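Local structure of putative glycoside hydrolase (Parabacteroides distasonis ATCC 8503, 3GYC) at residues P300-D311 against M339-F348. The protein is a putative glycoside hydrolase of a cellulase-like TIM-barrel family and probably cleaves glycosidic bonds in carbohydrates. Residues are numbered along the deposited sequence; the frame is centred on the assembly and turned at random.
Sequences PLVTTECWGLVD and MWVGVATSNF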
loop_
_atom_site.group_PDB
_atom_site.type_symbol
_atom_site.label_atom_id
_atom_site.label_comp_id
_atom_site.label_asym_id
_atom_site.label_seq_id
_atom_site.Cartn_x
_atom_site.Cartn_y
_atom_site.Cartn_z
ATOM N N PRO A 300 0.791 3.959 -15.265
ATOM C CA PRO A 300 -0.097 4.578 -14.293
ATOM C C PRO A 300 0.485 4.472 -12.900
ATOM O O PRO A 300 1.282 3.586 -12.630
ATOM C CB PRO A 300 -1.394 3.792 -14.406
ATOM C CG PRO A 300 -1.079 2.558 -15.129
ATOM C CD PRO A 300 0.207 2.754 -15.878
ATOM N N LEU A 301 0.112 5.404 -12.044
ATOM C CA LEU A 301 0.582 5.421 -10.683
ATOM C C LEU A 301 -0.516 5.174 -9.677
ATOM O O LEU A 301 -1.666 5.598 -9.854
ATOM C CB LEU A 301 1.216 6.776 -10.361
ATOM C CG LEU A 301 2.548 7.072 -11.014
ATOM C CD1 LEU A 301 3.042 8.467 -10.605
ATOM C CD2 LEU A 301 3.548 5.988 -10.652
ATOM N N VAL A 302 -0.150 4.467 -8.614
ATOM C CA VAL A 302 -1.012 4.309 -7.460
ATOM C C VAL A 302 -0.143 4.618 -6.230
ATOM O O VAL A 302 1.014 4.244 -6.185
ATOM C CB VAL A 302 -1.641 2.856 -7.313
ATOM C CG1 VAL A 302 -2.406 2.735 -5.966
ATOM C CG2 VAL A 302 -2.567 2.512 -8.488
ATOM N N THR A 303 -0.690 5.306 -5.235
ATOM C CA THR A 303 0.007 5.539 -3.974
ATOM C C THR A 303 -0.991 5.234 -2.863
ATOM O O THR A 303 -2.083 5.810 -2.841
ATOM C CB THR A 303 0.614 6.989 -3.851
ATOM O OG1 THR A 303 1.713 7.152 -4.767
ATOM C CG2 THR A 303 1.138 7.256 -2.406
ATOM N N THR A 304 -0.653 4.283 -1.967
ATOM C CA THR A 304 -1.515 3.921 -0.841
ATOM C C THR A 304 -0.852 4.209 0.506
ATOM O O THR A 304 -1.497 4.104 1.542
ATOM C CB THR A 304 -1.922 2.417 -0.886
ATOM O OG1 THR A 304 -0.759 1.596 -0.722
ATOM C CG2 THR A 304 -2.653 2.085 -2.215
ATOM N N GLU A 305 0.425 4.618 0.493
ATOM C CA GLU A 305 1.154 4.936 1.699
ATOM C C GLU A 305 1.788 6.322 1.495
ATOM O O GLU A 305 2.653 6.502 0.666
ATOM C CB GLU A 305 2.173 3.839 1.995
ATOM C CG GLU A 305 1.543 2.419 2.132
ATOM C CD GLU A 305 2.445 1.460 2.947
ATOM O OE1 GLU A 305 2.975 1.901 3.983
ATOM O OE2 GLU A 305 2.595 0.263 2.594
ATOM N N CYS A 306 1.290 7.283 2.266
ATOM C CA CYS A 306 1.520 8.681 2.038
ATOM C C CYS A 306 0.762 9.437 3.131
ATOM O O CYS A 306 0.074 8.786 3.942
ATOM C CB CYS A 306 0.889 8.997 0.682
ATOM S SG CYS A 306 -0.843 8.328 0.634
ATOM N N TRP A 307 0.889 10.770 3.227
ATOM C CA TRP A 307 1.802 11.609 2.453
ATOM C C TRP A 307 2.734 12.382 3.382
ATOM O O TRP A 307 3.664 13.033 2.906
ATOM C CB TRP A 307 1.061 12.689 1.617
ATOM C CG TRP A 307 0.141 12.185 0.521
ATOM C CD1 TRP A 307 -1.190 12.044 0.604
ATOM C CD2 TRP A 307 0.508 11.796 -0.803
ATOM N NE1 TRP A 307 -1.694 11.546 -0.566
ATOM C CE2 TRP A 307 -0.671 11.404 -1.455
ATOM C CE3 TRP A 307 1.718 11.733 -1.498
ATOM C CZ2 TRP A 307 -0.683 10.943 -2.753
ATOM C CZ3 TRP A 307 1.709 11.282 -2.788
ATOM C CH2 TRP A 307 0.512 10.887 -3.402
ATOM N N GLY A 308 2.457 12.369 4.689
ATOM C CA GLY A 308 3.211 13.184 5.678
ATOM C C GLY A 308 4.182 12.403 6.537
ATOM O O GLY A 308 5.369 12.340 6.242
ATOM N N LEU A 309 3.660 11.796 7.604
ATOM C CA LEU A 309 4.453 10.981 8.498
ATOM C C LEU A 309 4.204 9.535 8.144
ATOM O O LEU A 309 3.092 9.156 7.740
ATOM C CB LEU A 309 4.115 11.261 9.980
ATOM C CG LEU A 309 5.063 12.229 10.692
ATOM C CD1 LEU A 309 4.993 13.631 10.140
ATOM C CD2 LEU A 309 4.827 12.243 12.206
ATOM N N VAL A 310 5.232 8.709 8.308
ATOM C CA VAL A 310 5.079 7.289 8.023
ATOM C C VAL A 310 4.262 6.575 9.141
ATOM O O VAL A 310 3.295 5.857 8.855
ATOM C CB VAL A 310 6.460 6.596 7.828
ATOM C CG1 VAL A 310 6.292 5.113 7.514
ATOM C CG2 VAL A 310 7.203 7.279 6.715
ATOM N N ASP A 311 4.633 6.819 10.390
ATOM C CA ASP A 311 3.991 6.194 11.566
ATOM C C ASP A 311 3.297 7.271 12.411
ATOM O O ASP A 311 3.863 8.331 12.688
ATOM C CB ASP A 311 5.064 5.532 12.425
ATOM C CG ASP A 311 5.767 4.371 11.728
ATOM O OD1 ASP A 311 5.208 3.879 10.754
ATOM O OD2 ASP A 311 6.866 3.935 12.210
HETATM N N MSE A 339 -1.334 11.566 -13.591
HETATM C CA MSE A 339 -0.660 10.267 -13.675
HETATM C C MSE A 339 -1.170 9.230 -12.685
HETATM O O MSE A 339 -0.853 8.059 -12.834
HETATM C CB MSE A 339 0.846 10.453 -13.525
HETATM C CG MSE A 339 1.453 11.311 -14.644
HETATM SE SE MSE A 339 1.133 10.734 -16.412
HETATM C CE MSE A 339 1.384 8.813 -16.106
ATOM N N TRP A 340 -1.937 9.634 -11.678
ATOM C CA TRP A 340 -2.410 8.679 -10.685
ATOM C C TRP A 340 -3.790 8.123 -11.024
ATOM O O TRP A 340 -4.692 8.872 -11.338
ATOM C CB TRP A 340 -2.423 9.315 -9.290
ATOM C CG TRP A 340 -1.147 9.158 -8.471
ATOM C CD1 TRP A 340 -0.947 8.227 -7.520
ATOM C CD2 TRP A 340 0.032 9.974 -8.488
ATOM N NE1 TRP A 340 0.279 8.357 -6.967
ATOM C CE2 TRP A 340 0.911 9.433 -7.531
ATOM C CE3 TRP A 340 0.441 11.096 -9.226
ATOM C CZ2 TRP A 340 2.161 9.961 -7.286
ATOM C CZ3 TRP A 340 1.686 11.633 -8.971
ATOM C CH2 TRP A 340 2.541 11.060 -8.019
ATOM N N VAL A 341 -3.922 6.804 -11.003
ATOM C CA VAL A 341 -5.202 6.121 -11.230
ATOM C C VAL A 341 -5.828 5.665 -9.909
ATOM O O VAL A 341 -7.012 5.348 -9.850
ATOM C CB VAL A 341 -5.036 4.898 -12.208
ATOM C CG1 VAL A 341 -4.569 5.382 -13.599
ATOM C CG2 VAL A 341 -4.068 3.884 -11.652
ATOM N N GLY A 342 -5.014 5.646 -8.860
ATOM C CA GLY A 342 -5.421 5.306 -7.510
ATOM C C GLY A 342 -4.690 6.218 -6.533
ATOM O O GLY A 342 -3.462 6.185 -6.446
ATOM N N VAL A 343 -5.435 7.030 -5.783
ATOM C CA VAL A 343 -4.840 7.956 -4.846
ATOM C C VAL A 343 -5.424 7.789 -3.454
ATOM O O VAL A 343 -6.608 7.699 -3.344
ATOM C CB VAL A 343 -5.072 9.409 -5.306
ATOM C CG1 VAL A 343 -4.307 10.377 -4.383
ATOM C CG2 VAL A 343 -4.675 9.584 -6.749
ATOM N N ALA A 344 -4.565 7.649 -2.416
ATOM C CA ALA A 344 -4.963 7.573 -1.022
ATOM C C ALA A 344 -4.727 8.965 -0.430
ATOM O O ALA A 344 -3.892 9.717 -0.937
ATOM C CB ALA A 344 -4.134 6.559 -0.264
ATOM N N THR A 345 -5.477 9.296 0.603
ATOM C CA THR A 345 -5.318 10.559 1.320
ATOM C C THR A 345 -4.273 10.349 2.402
ATOM O O THR A 345 -3.563 11.293 2.757
ATOM C CB THR A 345 -6.641 11.029 1.937
ATOM O OG1 THR A 345 -7.143 9.999 2.792
ATOM C CG2 THR A 345 -7.655 11.383 0.833
ATOM N N SER A 346 -4.169 9.120 2.918
ATOM C CA SER A 346 -3.087 8.755 3.859
ATOM C C SER A 346 -3.071 7.271 4.175
ATOM O O SER A 346 -4.057 6.590 3.894
ATOM C CB SER A 346 -3.223 9.515 5.188
ATOM O OG SER A 346 -4.187 8.932 6.042
ATOM N N ASN A 347 -1.999 6.792 4.835
ATOM C CA ASN A 347 -1.948 5.424 5.335
ATOM C C ASN A 347 -2.578 5.269 6.752
ATOM O O ASN A 347 -2.290 4.297 7.425
ATOM C CB ASN A 347 -0.547 4.762 5.260
ATOM C CG ASN A 347 0.569 5.543 6.003
ATOM O OD1 ASN A 347 0.784 6.661 5.731
ATOM N ND2 ASN A 347 1.316 4.888 6.865
ATOM N N PHE A 348 -3.438 6.219 7.163
ATOM C CA PHE A 348 -4.142 6.176 8.444
ATOM C C PHE A 348 -5.640 6.203 8.174
ATOM O O PHE A 348 -6.423 6.561 9.047
ATOM C CB PHE A 348 -3.716 7.357 9.340
ATOM C CG PHE A 348 -2.230 7.495 9.442
ATOM C CD1 PHE A 348 -1.480 6.520 10.052
ATOM C CD2 PHE A 348 -1.565 8.578 8.907
ATOM C CE1 PHE A 348 -0.102 6.615 10.102
ATOM C CE2 PHE A 348 -0.196 8.670 8.941
ATOM C CZ PHE A 348 0.536 7.692 9.570
HETATM O O HOH W 1 -4.036 4.294 2.340
HETATM O O HOH W 2 2.091 1.882 6.576
#
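Leu301 and Trp340 pair at the start of two parallel strands, 301-303 and 340-343, joined by helix 321-337 in a beta-alpha-beta unit of the TIM barrel. Among the backbone bonds, Leu301 O accepts from Val341 N (2.8 Å) and, weakly, from Gly342 N, because a beta bulge shifts the register by one residue; Thr303 N to Gly342 O carries the pairing onward.

Two indole N-H groups add side-chain bonds. Trp340 NE1 reaches Thr303 OG1 at 2.9 Å, nearly straight (161°) and in the ring plane; this hydroxyl also bonds His233 O. Trp307, which follows a cis peptide bond, directs NE1 to Ala344 O at 2.9 Å, with the oxygen tilted from the indole plane. Apolar packing accompanies them: Leu301 CD1 sits over the six-membered ring of Trp340, 3.6 Å from its centroid, and Val343 CG1 meets the edge of Trp307.

Beyond the strands, chi1 of 57° sets Asn347 CG between its backbone N and carbonyl carbon, turning the amide toward Val310. Its ND2 donates to Val310 O at 3.0 Å, in the carbonyl plane. OD1 lies 2.9 Å from Cys306 O, an unfavourable approach of two acceptors that a bond from Trp236 NE1 probably offsets. A water donates to Glu305 OE1 and accepts a weak bond from Asn347 ND2; Glu305 OE2 forms a salt bridge with Arg55. Bonds at both ends of the amide should fix its rotation. Asn347 ND2 to Val310 O and Asn347 N to Cys306 O join the loops following the two strands, and the Trp236 bond ties in a third, at the C-terminal strand ends where TIM-barrel enzymes carry their active sites, so these loops probably border the one here.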